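Local coordinates for protection of telomeres protein 1 (Schizosaccharomyces pombe, PDB 1QZG) that binds single-stranded telomeric DNA of consensus GGTTAC, protects the 3' overhang of chromosome ends and regulates telomerase and telomere length, at residues C[88-93]-C[123-128]; C[94-99]-C[149-154]; C[135-140]-C[163-168]. One frame throughout, in Å; residues are numbered along the deposited sequence.

Contact 1 of 3, residues C[88-93]-C[123-128]. With TMP (thymidine-5'-phosphate), chain E; nucleotides of chain A.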
loop_
_atom_site.group_PDB
_atom_site.type_symbol
_atom_site.label_atom_id
_atom_site.label_comp_id
_atom_site.label_asym_id
_atom_site.label_seq_id
_atom_site.Cartn_x
_atom_site.Cartn_y
_atom_site.Cartn_z
ATOM N N HIS C 88 -3.575 -5.366 7.291
ATOM C CA HIS C 88 -4.281 -6.608 7.013
ATOM C C HIS C 88 -5.432 -6.278 6.088
ATOM O O HIS C 88 -6.261 -5.418 6.406
ATOM C CB HIS C 88 -4.840 -7.235 8.293
ATOM C CG HIS C 88 -3.788 -7.696 9.246
ATOM N ND1 HIS C 88 -2.835 -8.631 8.902
ATOM C CD2 HIS C 88 -3.524 -7.341 10.524
ATOM C CE1 HIS C 88 -2.028 -8.830 9.927
ATOM N NE2 HIS C 88 -2.423 -8.060 10.926
ATOM N N LEU C 89 -5.390 -6.958 4.941
ATOM C CA LEU C 89 -6.464 -6.762 3.975
ATOM C C LEU C 89 -7.416 -7.951 4.046
ATOM O O LEU C 89 -6.964 -9.088 3.917
ATOM C CB LEU C 89 -5.875 -6.629 2.582
ATOM C CG LEU C 89 -4.892 -5.471 2.447
ATOM C CD1 LEU C 89 -4.187 -5.492 1.101
ATOM C CD2 LEU C 89 -5.614 -4.154 2.661
ATOM N N PHE C 90 -8.707 -7.702 4.243
ATOM C CA PHE C 90 -9.685 -8.784 4.355
ATOM C C PHE C 90 -10.760 -8.718 3.301
ATOM O O PHE C 90 -11.035 -7.663 2.727
ATOM C CB PHE C 90 -10.405 -8.742 5.705
ATOM C CG PHE C 90 -9.510 -8.936 6.897
ATOM C CD1 PHE C 90 -8.999 -7.843 7.589
ATOM C CD2 PHE C 90 -9.224 -10.216 7.359
ATOM C CE1 PHE C 90 -8.223 -8.024 8.735
ATOM C CE2 PHE C 90 -8.446 -10.409 8.505
ATOM C CZ PHE C 90 -7.945 -9.312 9.194
ATOM N N SER C 91 -11.391 -9.859 3.058
ATOM C CA SER C 91 -12.497 -9.904 2.132
ATOM C C SER C 91 -13.503 -10.944 2.593
ATOM O O SER C 91 -13.140 -12.079 2.909
ATOM C CB SER C 91 -12.049 -10.228 0.719
ATOM O OG SER C 91 -13.185 -10.177 -0.133
ATOM N N LYS C 92 -14.762 -10.525 2.646
ATOM C CA LYS C 92 -15.870 -11.377 3.056
ATOM C C LYS C 92 -16.674 -11.711 1.803
ATOM O O LYS C 92 -17.743 -12.310 1.889
ATOM C CB LYS C 92 -16.782 -10.628 4.031
ATOM C CG LYS C 92 -16.110 -10.099 5.272
ATOM C CD LYS C 92 -17.090 -9.271 6.091
ATOM C CE LYS C 92 -16.462 -8.764 7.383
ATOM N NZ LYS C 92 -15.991 -9.873 8.267
ATOM N N GLN C 93 -16.158 -11.309 0.645
ATOM C CA GLN C 93 -16.840 -11.542 -0.626
ATOM C C GLN C 93 -16.007 -12.394 -1.581
ATOM O O GLN C 93 -16.008 -12.174 -2.794
ATOM C CB GLN C 93 -17.185 -10.193 -1.283
ATOM C CG GLN C 93 -15.992 -9.237 -1.410
ATOM C CD GLN C 93 -16.351 -7.885 -2.030
ATOM O OE1 GLN C 93 -17.288 -7.212 -1.597
ATOM N NE2 GLN C 93 -15.590 -7.481 -3.039
ATOM N N GLY C 123 -2.945 -1.227 10.025
ATOM C CA GLY C 123 -4.006 -0.922 9.085
ATOM C C GLY C 123 -4.919 -2.124 8.953
ATOM O O GLY C 123 -4.454 -3.260 8.909
ATOM N N LEU C 124 -6.204 -1.836 8.883
ATOM C CA LEU C 124 -7.273 -2.844 8.742
ATOM C C LEU C 124 -8.164 -2.373 7.624
ATOM O O LEU C 124 -8.762 -1.303 7.740
ATOM C CB LEU C 124 -8.132 -2.967 10.040
ATOM C CG LEU C 124 -7.805 -4.094 11.040
ATOM C CD1 LEU C 124 -6.321 -4.424 11.014
ATOM C CD2 LEU C 124 -8.259 -3.720 12.449
ATOM N N SER C 125 -8.268 -3.134 6.542
ATOM C CA SER C 125 -9.088 -2.719 5.419
ATOM C C SER C 125 -10.574 -2.574 5.775
ATOM O O SER C 125 -11.115 -3.323 6.596
ATOM C CB SER C 125 -8.948 -3.731 4.277
ATOM O OG SER C 125 -9.493 -4.988 4.633
ATOM N N LYS C 126 -11.225 -1.600 5.151
ATOM C CA LYS C 126 -12.672 -1.446 5.276
ATOM C C LYS C 126 -13.261 -2.495 4.369
ATOM O O LYS C 126 -12.596 -2.918 3.419
ATOM C CB LYS C 126 -13.138 -0.030 4.861
ATOM C CG LYS C 126 -12.732 1.075 5.831
ATOM C CD LYS C 126 -13.570 1.036 7.112
ATOM C CE LYS C 126 -15.017 1.404 6.838
ATOM N NZ LYS C 126 -15.807 1.500 8.092
ATOM N N ASP C 127 -14.489 -2.923 4.636
ATOM C CA ASP C 127 -15.141 -3.934 3.809
ATOM C C ASP C 127 -15.112 -3.650 2.318
ATOM O O ASP C 127 -14.930 -4.559 1.511
ATOM C CB ASP C 127 -16.603 -4.111 4.225
ATOM C CG ASP C 127 -16.748 -4.812 5.555
ATOM O OD1 ASP C 127 -15.877 -5.643 5.890
ATOM O OD2 ASP C 127 -17.742 -4.540 6.259
ATOM N N GLN C 128 -15.287 -2.387 1.949
ATOM C CA GLN C 128 -15.324 -2.019 0.541
ATOM C C GLN C 128 -14.032 -1.421 -0.007
ATOM O O GLN C 128 -14.066 -0.696 -1.005
ATOM C CB GLN C 128 -16.473 -1.030 0.300
ATOM C CG GLN C 128 -17.455 -0.914 1.451
ATOM C CD GLN C 128 -16.900 -0.217 2.694
ATOM O OE1 GLN C 128 -16.396 -0.871 3.609
ATOM N NE2 GLN C 128 -16.982 1.077 2.695
HETATM C "C1'" TMP E . -1.198 -11.783 15.175
HETATM N N1 TMP E . -2.200 -10.731 15.363
HETATM C C2 TMP E . -2.156 -9.605 14.575
HETATM O O2 TMP E . -1.312 -9.427 13.713
HETATM N N3 TMP E . -3.144 -8.688 14.838
HETATM C C4 TMP E . -4.147 -8.784 15.786
HETATM O O4 TMP E . -4.953 -7.866 15.920
HETATM C C5 TMP E . -4.140 -10.000 16.566
HETATM C C5M TMP E . -5.200 -10.206 17.603
HETATM C C6 TMP E . -3.178 -10.895 16.318
ATOM O "O5'" DG A 1 -18.309 -0.556 13.276
ATOM C "C5'" DG A 1 -18.635 -1.464 14.328
ATOM C "C4'" DG A 1 -17.492 -2.410 14.612
ATOM O "O4'" DG A 1 -17.008 -2.977 13.372
ATOM C "C3'" DG A 1 -16.278 -1.779 15.287
ATOM O "O3'" DG A 1 -15.700 -2.765 16.140
ATOM C "C2'" DG A 1 -15.359 -1.463 14.120
ATOM C "C1'" DG A 1 -15.665 -2.577 13.125
ATOM N N9 DG A 1 -15.595 -2.170 11.726
ATOM C C8 DG A 1 -15.767 -0.902 11.224
ATOM N N7 DG A 1 -15.716 -0.856 9.922
ATOM C C5 DG A 1 -15.479 -2.169 9.540
ATOM C C6 DG A 1 -15.327 -2.741 8.245
ATOM O O6 DG A 1 -15.375 -2.182 7.143
ATOM N N1 DG A 1 -15.097 -4.108 8.316
ATOM C C2 DG A 1 -15.020 -4.839 9.473
ATOM N N2 DG A 1 -14.789 -6.154 9.324
ATOM N N3 DG A 1 -15.156 -4.323 10.686
ATOM C C4 DG A 1 -15.385 -2.990 10.642
ATOM P P DT A 4 -9.955 -13.311 17.154
ATOM O OP1 DT A 4 -10.146 -14.516 18.000
ATOM O OP2 DT A 4 -8.697 -12.528 17.258
ATOM O "O5'" DT A 4 -10.103 -13.807 15.656
ATOM C "C5'" DT A 4 -9.040 -13.670 14.751
ATOM C "C4'" DT A 4 -9.451 -14.210 13.406
ATOM O "O4'" DT A 4 -10.431 -13.329 12.794
ATOM C "C3'" DT A 4 -8.282 -14.282 12.435
ATOM O "O3'" DT A 4 -8.238 -15.567 11.827
ATOM C "C2'" DT A 4 -8.552 -13.173 11.433
ATOM C "C1'" DT A 4 -10.063 -13.081 11.450
ATOM N N1 DT A 4 -10.597 -11.760 11.047
ATOM C C2 DT A 4 -11.451 -11.725 9.968
ATOM O O2 DT A 4 -11.812 -12.723 9.377
ATOM N N3 DT A 4 -11.868 -10.470 9.599
ATOM C C4 DT A 4 -11.525 -9.272 10.193
ATOM O O4 DT A 4 -11.945 -8.214 9.726
ATOM C C5 DT A 4 -10.656 -9.378 11.342
ATOM C C7 DT A 4 -10.265 -8.129 12.065
ATOM C C6 DT A 4 -10.238 -10.601 11.709
ATOM P P DA A 5 -6.841 -16.351 11.793
ATOM O OP1 DA A 5 -7.037 -17.701 11.212
ATOM O OP2 DA A 5 -6.274 -16.205 13.142
ATOM O "O5'" DA A 5 -5.996 -15.480 10.768
ATOM C "C5'" DA A 5 -4.719 -14.987 11.108
ATOM C "C4'" DA A 5 -4.299 -13.935 10.112
ATOM O "O4'" DA A 5 -5.108 -12.752 10.307
ATOM C "C3'" DA A 5 -2.863 -13.480 10.321
ATOM O "O3'" DA A 5 -2.343 -12.980 9.101
ATOM C "C2'" DA A 5 -3.004 -12.353 11.327
ATOM C "C1'" DA A 5 -4.399 -11.790 11.085
ATOM N N9 DA A 5 -5.140 -11.615 12.335
ATOM C C8 DA A 5 -5.252 -12.529 13.353
ATOM N N7 DA A 5 -6.006 -12.132 14.344
ATOM C C5 DA A 5 -6.419 -10.865 13.961
ATOM C C6 DA A 5 -7.260 -9.918 14.574
ATOM N N6 DA A 5 -7.875 -10.111 15.746
ATOM N N1 DA A 5 -7.459 -8.750 13.926
ATOM C C2 DA A 5 -6.859 -8.562 12.744
ATOM N N3 DA A 5 -6.063 -9.377 12.062
ATOM C C4 DA A 5 -5.880 -10.527 12.731
HETATM O O HOH W 1 -12.047 -5.485 3.956
HETATM O O HOH W 2 -15.352 -7.842 2.254
#
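Phe-90 and Ser-125 meet through a bond from backbone to side chain: Phe-90 N donates to Ser-125 OG over 2.9 Å, and at 174° the bond is almost straight. Ser-125 chi1 of 66° puts OG between its own backbone N and carbonyl carbon, facing strand 88-91. A water hydrogen-bonded to Ser-125 OG donates to Phe-90 O and to Lys-126 O, tying both strands together beyond the last direct backbone bond. Before it, Ser-125 N reaches His-88 O at 3.0 Å and His-88 N reaches Gly-123 O at 2.8 Å, the ladder of a parallel pair, the strand axes 25° apart.

These bonds present side chains to the DNA. The Phe-90 ring lies under the thymine of DT4 of chain A, whose C4 sits over the ring centre 3.5 Å above its plane, while N3 of DA5 of chain A lies at the ring edge. With the ring cut back to an alanine, the DT4 base is likely to lose the surface beneath it and be freer to shift. His-88 NE2 donates to O2 of the bound thymidine phosphate at 3.3 Å, and its ND1 is held by Thr-70. Asp-127 N donates to O6 of DG1 of chain A at 2.8 Å and Lys-126 NZ to its N7, while the guanine N1 gives a weak bond to Asp-127 OD1. Lys-92 CE passes 3.5 Å from Asp-127 OD1, but its NZ pairs with Asp-66.

In this OB-fold DNA-binding domain, strand 85-91 lies between strand 67-74, antiparallel to it, and strand 120-126, whose other neighbour is strand 112-117.

Contact 2 of 3, residues C[94-99]-C[149-154]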
loop_
_atom_site.group_PDB
_atom_site.type_symbol
_atom_site.label_atom_id
_atom_site.label_comp_id
_atom_site.label_asym_id
_atom_site.label_seq_id
_atom_site.Cartn_x
_atom_site.Cartn_y
_atom_site.Cartn_z
ATOM N N GLY C 94 -15.302 -13.376 -1.033
ATOM C CA GLY C 94 -14.472 -14.221 -1.870
ATOM C C GLY C 94 -13.049 -13.698 -1.882
ATOM O O GLY C 94 -12.782 -12.596 -1.396
ATOM N N ASN C 95 -12.130 -14.475 -2.438
ATOM C CA ASN C 95 -10.736 -14.059 -2.477
ATOM C C ASN C 95 -10.454 -13.122 -3.644
ATOM O O ASN C 95 -9.982 -13.545 -4.691
ATOM C CB ASN C 95 -9.829 -15.283 -2.556
ATOM C CG ASN C 95 -8.370 -14.950 -2.293
ATOM O OD1 ASN C 95 -7.541 -15.847 -2.149
ATOM N ND2 ASN C 95 -8.052 -13.660 -2.231
ATOM N N ASP C 96 -10.751 -11.840 -3.452
ATOM C CA ASP C 96 -10.507 -10.851 -4.488
ATOM C C ASP C 96 -9.463 -9.845 -4.011
ATOM O O ASP C 96 -9.453 -8.686 -4.429
ATOM C CB ASP C 96 -11.806 -10.131 -4.855
ATOM C CG ASP C 96 -12.461 -9.460 -3.668
ATOM O OD1 ASP C 96 -11.895 -9.501 -2.549
ATOM O OD2 ASP C 96 -13.552 -8.888 -3.861
ATOM N N LEU C 97 -8.575 -10.312 -3.140
ATOM C CA LEU C 97 -7.516 -9.477 -2.585
ATOM C C LEU C 97 -6.363 -9.325 -3.559
ATOM O O LEU C 97 -6.218 -10.120 -4.495
ATOM C CB LEU C 97 -6.990 -10.104 -1.293
ATOM C CG LEU C 97 -8.043 -10.343 -0.212
ATOM C CD1 LEU C 97 -7.446 -11.148 0.916
ATOM C CD2 LEU C 97 -8.576 -9.010 0.289
ATOM N N PRO C 98 -5.519 -8.294 -3.348
ATOM C CA PRO C 98 -4.369 -8.062 -4.216
ATOM C C PRO C 98 -3.537 -9.329 -4.284
ATOM O O PRO C 98 -3.309 -9.977 -3.265
ATOM C CB PRO C 98 -3.607 -6.944 -3.496
ATOM C CG PRO C 98 -4.696 -6.156 -2.854
ATOM C CD PRO C 98 -5.622 -7.242 -2.318
ATOM N N VAL C 99 -3.100 -9.687 -5.483
ATOM C CA VAL C 99 -2.259 -10.856 -5.655
ATOM C C VAL C 99 -0.874 -10.269 -5.864
ATOM O O VAL C 99 -0.542 -9.790 -6.946
ATOM C CB VAL C 99 -2.664 -11.692 -6.888
ATOM C CG1 VAL C 99 -1.651 -12.806 -7.105
ATOM C CG2 VAL C 99 -4.056 -12.270 -6.685
ATOM N N PRO C 149 -7.672 -10.044 -9.406
ATOM C CA PRO C 149 -9.124 -10.250 -9.348
ATOM C C PRO C 149 -9.700 -8.870 -9.668
ATOM O O PRO C 149 -9.097 -7.852 -9.289
ATOM C CB PRO C 149 -9.360 -10.661 -7.898
ATOM C CG PRO C 149 -8.062 -11.328 -7.518
ATOM C CD PRO C 149 -7.036 -10.413 -8.128
ATOM N N MET C 150 -10.865 -8.824 -10.304
ATOM C CA MET C 150 -11.396 -7.531 -10.686
ATOM C C MET C 150 -12.223 -6.741 -9.683
ATOM O O MET C 150 -12.101 -5.509 -9.653
ATOM C CB MET C 150 -12.234 -7.692 -11.952
ATOM C CG MET C 150 -11.559 -8.470 -13.060
ATOM S SD MET C 150 -10.261 -7.515 -13.875
ATOM C CE MET C 150 -11.205 -6.165 -14.564
ATOM N N PRO C 151 -13.040 -7.361 -8.858
ATOM C CA PRO C 151 -13.977 -6.623 -8.000
ATOM C C PRO C 151 -13.403 -5.568 -7.101
ATOM O O PRO C 151 -14.025 -4.513 -6.930
ATOM C CB PRO C 151 -14.625 -7.728 -7.165
ATOM C CG PRO C 151 -14.358 -8.981 -7.931
ATOM C CD PRO C 151 -12.944 -8.804 -8.487
ATOM N N ARG C 152 -12.159 -5.604 -6.640
ATOM C CA ARG C 152 -11.697 -4.401 -5.913
ATOM C C ARG C 152 -10.757 -3.439 -6.695
ATOM O O ARG C 152 -10.269 -2.464 -6.121
ATOM C CB ARG C 152 -10.998 -4.793 -4.609
ATOM C CG ARG C 152 -11.928 -5.311 -3.543
ATOM C CD ARG C 152 -11.152 -6.110 -2.501
ATOM N NE ARG C 152 -12.021 -6.893 -1.658
ATOM C CZ ARG C 152 -12.893 -6.368 -0.806
ATOM N NH1 ARG C 152 -13.011 -5.051 -0.699
ATOM N NH2 ARG C 152 -13.664 -7.165 -0.077
ATOM N N LEU C 153 -10.503 -3.688 -7.972
ATOM C CA LEU C 153 -9.578 -2.865 -8.744
ATOM C C LEU C 153 -10.070 -1.465 -9.033
ATOM O O LEU C 153 -11.236 -1.256 -9.351
ATOM C CB LEU C 153 -9.235 -3.534 -10.073
ATOM C CG LEU C 153 -8.450 -4.841 -10.048
ATOM C CD1 LEU C 153 -8.124 -5.289 -11.459
ATOM C CD2 LEU C 153 -7.166 -4.694 -9.228
ATOM N N MET C 154 -9.161 -0.503 -8.929
ATOM C CA MET C 154 -9.455 0.875 -9.206
ATOM C C MET C 154 -8.884 1.246 -10.547
ATOM O O MET C 154 -7.771 0.827 -10.864
ATOM C CB MET C 154 -8.819 1.797 -8.178
ATOM C CG MET C 154 -9.280 1.607 -6.768
ATOM S SD MET C 154 -8.250 2.509 -5.589
ATOM C CE MET C 154 -8.297 4.159 -6.288
HETATM O O HOH W 3 -10.342 -7.463 -6.805
#
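Asp-96 and Arg-152 meet because their torsions aim them at each other: chi1 of 57° sets the Asp-96 carboxylate between its own N and carbonyl carbon, while Arg-152 runs extended from CG to NE. Arg-152 NE then donates to Asp-96 OD1 over 2.8 Å in a salt bridge. OD1 lies close to the guanidinium plane, yet the donor approaches it from above the carboxylate; a single NE-OD1 bond carries the bridge, the two planes being 80° apart.

Beside the bridge, Pro-149 CB rests 3.6 Å from Asp-96 CA, and Pro-149 CD touches Val-99 CG2 at 3.8 Å. Pro-151 CB approaches Asp-96 OD2 at 3.7 Å. One water donates to Asp-96 O at 2.8 Å and accepts from Arg-152 N, joining the two loops, which follow strands 85-91 and 129-133, on the backbone side as well.

The polar ends have further partners. Ser-91 OG also bonds Asp-96 OD1, Gln-93 NE2 bonds OD2, and the carbonyls of Asp-127 and Phe-129 receive Arg-152 NH1. With Arg-152 buried, its charge is therefore met by a carboxylate and several oxygens, which would be expected to keep both groups ionised and the guanidinium fixed in rotation.

Contact 3 of 3, residues C[135-140]-C[163-168]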
loop_
_atom_site.group_PDB
_atom_site.type_symbol
_atom_site.label_atom_id
_atom_site.label_comp_id
_atom_site.label_asym_id
_atom_site.label_seq_id
_atom_site.Cartn_x
_atom_site.Cartn_y
_atom_site.Cartn_z
ATOM N N PRO C 135 3.647 -3.196 -11.438
ATOM C CA PRO C 135 4.742 -4.165 -11.496
ATOM C C PRO C 135 5.927 -3.574 -10.740
ATOM O O PRO C 135 5.950 -2.376 -10.448
ATOM C CB PRO C 135 5.069 -4.259 -12.993
ATOM C CG PRO C 135 3.955 -3.509 -13.701
ATOM C CD PRO C 135 3.493 -2.486 -12.720
ATOM N N ASP C 136 6.883 -4.435 -10.402
ATOM C CA ASP C 136 8.089 -3.918 -9.794
ATOM C C ASP C 136 8.959 -3.474 -10.958
ATOM O O ASP C 136 9.796 -4.252 -11.435
ATOM C CB ASP C 136 8.806 -4.986 -8.948
ATOM C CG ASP C 136 10.190 -4.566 -8.461
ATOM O OD1 ASP C 136 10.583 -3.404 -8.717
ATOM O OD2 ASP C 136 10.862 -5.403 -7.809
ATOM N N PHE C 137 8.780 -2.234 -11.401
ATOM C CA PHE C 137 9.478 -1.714 -12.577
ATOM C C PHE C 137 10.974 -1.978 -12.610
ATOM O O PHE C 137 11.523 -2.355 -13.646
ATOM C CB PHE C 137 9.249 -0.209 -12.677
ATOM C CG PHE C 137 7.809 0.185 -12.742
ATOM C CD1 PHE C 137 7.201 0.757 -11.630
ATOM C CD2 PHE C 137 7.057 0.007 -13.900
ATOM C CE1 PHE C 137 5.871 1.153 -11.674
ATOM C CE2 PHE C 137 5.715 0.402 -13.953
ATOM C CZ PHE C 137 5.125 0.977 -12.832
ATOM N N SER C 138 11.631 -1.771 -11.475
ATOM C CA SER C 138 13.077 -1.945 -11.369
ATOM C C SER C 138 13.559 -3.380 -11.513
ATOM O O SER C 138 14.762 -3.644 -11.491
ATOM C CB SER C 138 13.566 -1.400 -10.027
ATOM O OG SER C 138 13.216 -0.038 -9.869
ATOM N N SER C 139 12.631 -4.313 -11.662
ATOM C CA SER C 139 13.013 -5.707 -11.769
ATOM C C SER C 139 13.364 -6.146 -13.182
ATOM O O SER C 139 12.822 -5.628 -14.152
ATOM C CB SER C 139 11.892 -6.591 -11.227
ATOM O OG SER C 139 12.292 -7.948 -11.185
ATOM N N ASN C 140 14.281 -7.105 -13.291
ATOM C CA ASN C 140 14.665 -7.633 -14.594
ATOM C C ASN C 140 13.512 -8.515 -15.058
ATOM O O ASN C 140 13.181 -8.558 -16.245
ATOM C CB ASN C 140 15.950 -8.466 -14.493
ATOM C CG ASN C 140 17.199 -7.607 -14.356
ATOM O OD1 ASN C 140 17.411 -6.670 -15.129
ATOM N ND2 ASN C 140 18.036 -7.928 -13.375
ATOM N N PHE C 163 3.570 8.424 -10.098
ATOM C CA PHE C 163 3.824 8.336 -8.671
ATOM C C PHE C 163 4.393 6.951 -8.358
ATOM O O PHE C 163 5.356 6.819 -7.601
ATOM C CB PHE C 163 2.522 8.548 -7.900
ATOM C CG PHE C 163 2.728 8.907 -6.457
ATOM C CD1 PHE C 163 2.906 10.233 -6.080
ATOM C CD2 PHE C 163 2.763 7.920 -5.479
ATOM C CE1 PHE C 163 3.116 10.570 -4.747
ATOM C CE2 PHE C 163 2.972 8.241 -4.146
ATOM C CZ PHE C 163 3.148 9.567 -3.776
ATOM N N ALA C 164 3.791 5.925 -8.957
ATOM C CA ALA C 164 4.214 4.543 -8.752
ATOM C C ALA C 164 5.624 4.333 -9.285
ATOM O O ALA C 164 6.464 3.712 -8.630
ATOM C CB ALA C 164 3.247 3.593 -9.455
ATOM N N LEU C 165 5.865 4.846 -10.486
ATOM C CA LEU C 165 7.166 4.734 -11.122
ATOM C C LEU C 165 8.238 5.334 -10.227
ATOM O O LEU C 165 9.292 4.731 -10.011
ATOM C CB LEU C 165 7.151 5.458 -12.471
ATOM C CG LEU C 165 6.528 4.672 -13.624
ATOM C CD1 LEU C 165 6.181 5.605 -14.764
ATOM C CD2 LEU C 165 7.503 3.595 -14.077
ATOM N N LEU C 166 7.957 6.527 -9.709
ATOM C CA LEU C 166 8.889 7.223 -8.833
ATOM C C LEU C 166 9.114 6.473 -7.526
ATOM O O LEU C 166 10.248 6.335 -7.083
ATOM C CB LEU C 166 8.387 8.638 -8.533
ATOM C CG LEU C 166 8.771 9.771 -9.493
ATOM C CD1 LEU C 166 8.116 9.589 -10.856
ATOM C CD2 LEU C 166 8.330 11.090 -8.882
ATOM N N LEU C 167 8.034 5.997 -6.906
ATOM C CA LEU C 167 8.145 5.258 -5.649
ATOM C C LEU C 167 9.065 4.061 -5.805
ATOM O O LEU C 167 9.953 3.831 -4.988
ATOM C CB LEU C 167 6.773 4.753 -5.185
ATOM C CG LEU C 167 5.839 5.683 -4.410
ATOM C CD1 LEU C 167 4.608 4.896 -3.971
ATOM C CD2 LEU C 167 6.558 6.239 -3.189
ATOM N N ASN C 168 8.823 3.285 -6.857
ATOM C CA ASN C 168 9.616 2.096 -7.121
ATOM C C ASN C 168 11.078 2.489 -7.331
ATOM O O ASN C 168 11.982 1.884 -6.757
ATOM C CB ASN C 168 9.048 1.366 -8.346
ATOM C CG ASN C 168 9.811 0.105 -8.684
ATOM O OD1 ASN C 168 10.640 0.096 -9.591
ATOM N ND2 ASN C 168 9.544 -0.968 -7.948
#
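The Phe-137 ring is sandwiched: Leu-165 CD2 stands over the centre of one face, and Pro-135 O lies over the opposite face, nearer the rim. The methyl carbon is 3.4 Å from the ring centroid and only 4° off the normal, a CH-pi contact. Asn-168 CB comes in at the ring edge, 3.8 Å from Phe-137 CD1, and Phe-137 CE1 approaches Ala-164 CB. The Asn-168 amide is steeply turned from the ring.

The motif on the loop side is a type I beta turn, Asp-136 to Ser-139, closed by Ser-139 N to Asp-136 O, and it docks on helix 158-175 of the OB-fold domain. Ala-164, Leu-165 and Asn-168, spaced over about one turn of the helix, form the receiving surface. A chi1 of -179° points the Asn-168 amide away from its own backbone N and out to the turn.

Both ends of that amide are used. Asn-168 ND2 donates to Asp-136 OD1 at 2.8 Å and 167°, in the amide plane but from above the carboxylate, whose plane is also steeply inclined to it; the same nitrogen also bonds Gly-104 O. These bonds leave little freedom for the amide to flip, since a reversed amide would bring its oxygen against two acceptors.

Around the contact, Ala-164 also packs on Phe-48 of strand 43-59, so one helix touches both the turn and the sheet. At the other end of the amide, Asn-168 OD1 accepts twice from one residue: from Ser-138 N at 2.8 Å, tilted from the carbonyl plane, and from Ser-138 OG at 2.6 Å.

All three contacts lie in the one OB-fold DNA-binding domain. Contacts 1 and 2 are neighbours, their centres 11 Å apart, and they touch through side-chain and carbonyl bonds around the end of strand 85-91. Their segments alternate along the chain, as do those of contacts 2 and 3, whereas contact 1 closes before contact 3 opens. Contact 3 has its centre about 25 Å from that of contact 1, on the opposite side of the chain's centre, and about 21 Å from that of contact 2. Contact 1 thus carries part of the DNA-binding surface, and contact 2 joins it through direct bonds, while contact 3 lies about 22 Å, by nearest atoms, from the bound nucleic acid.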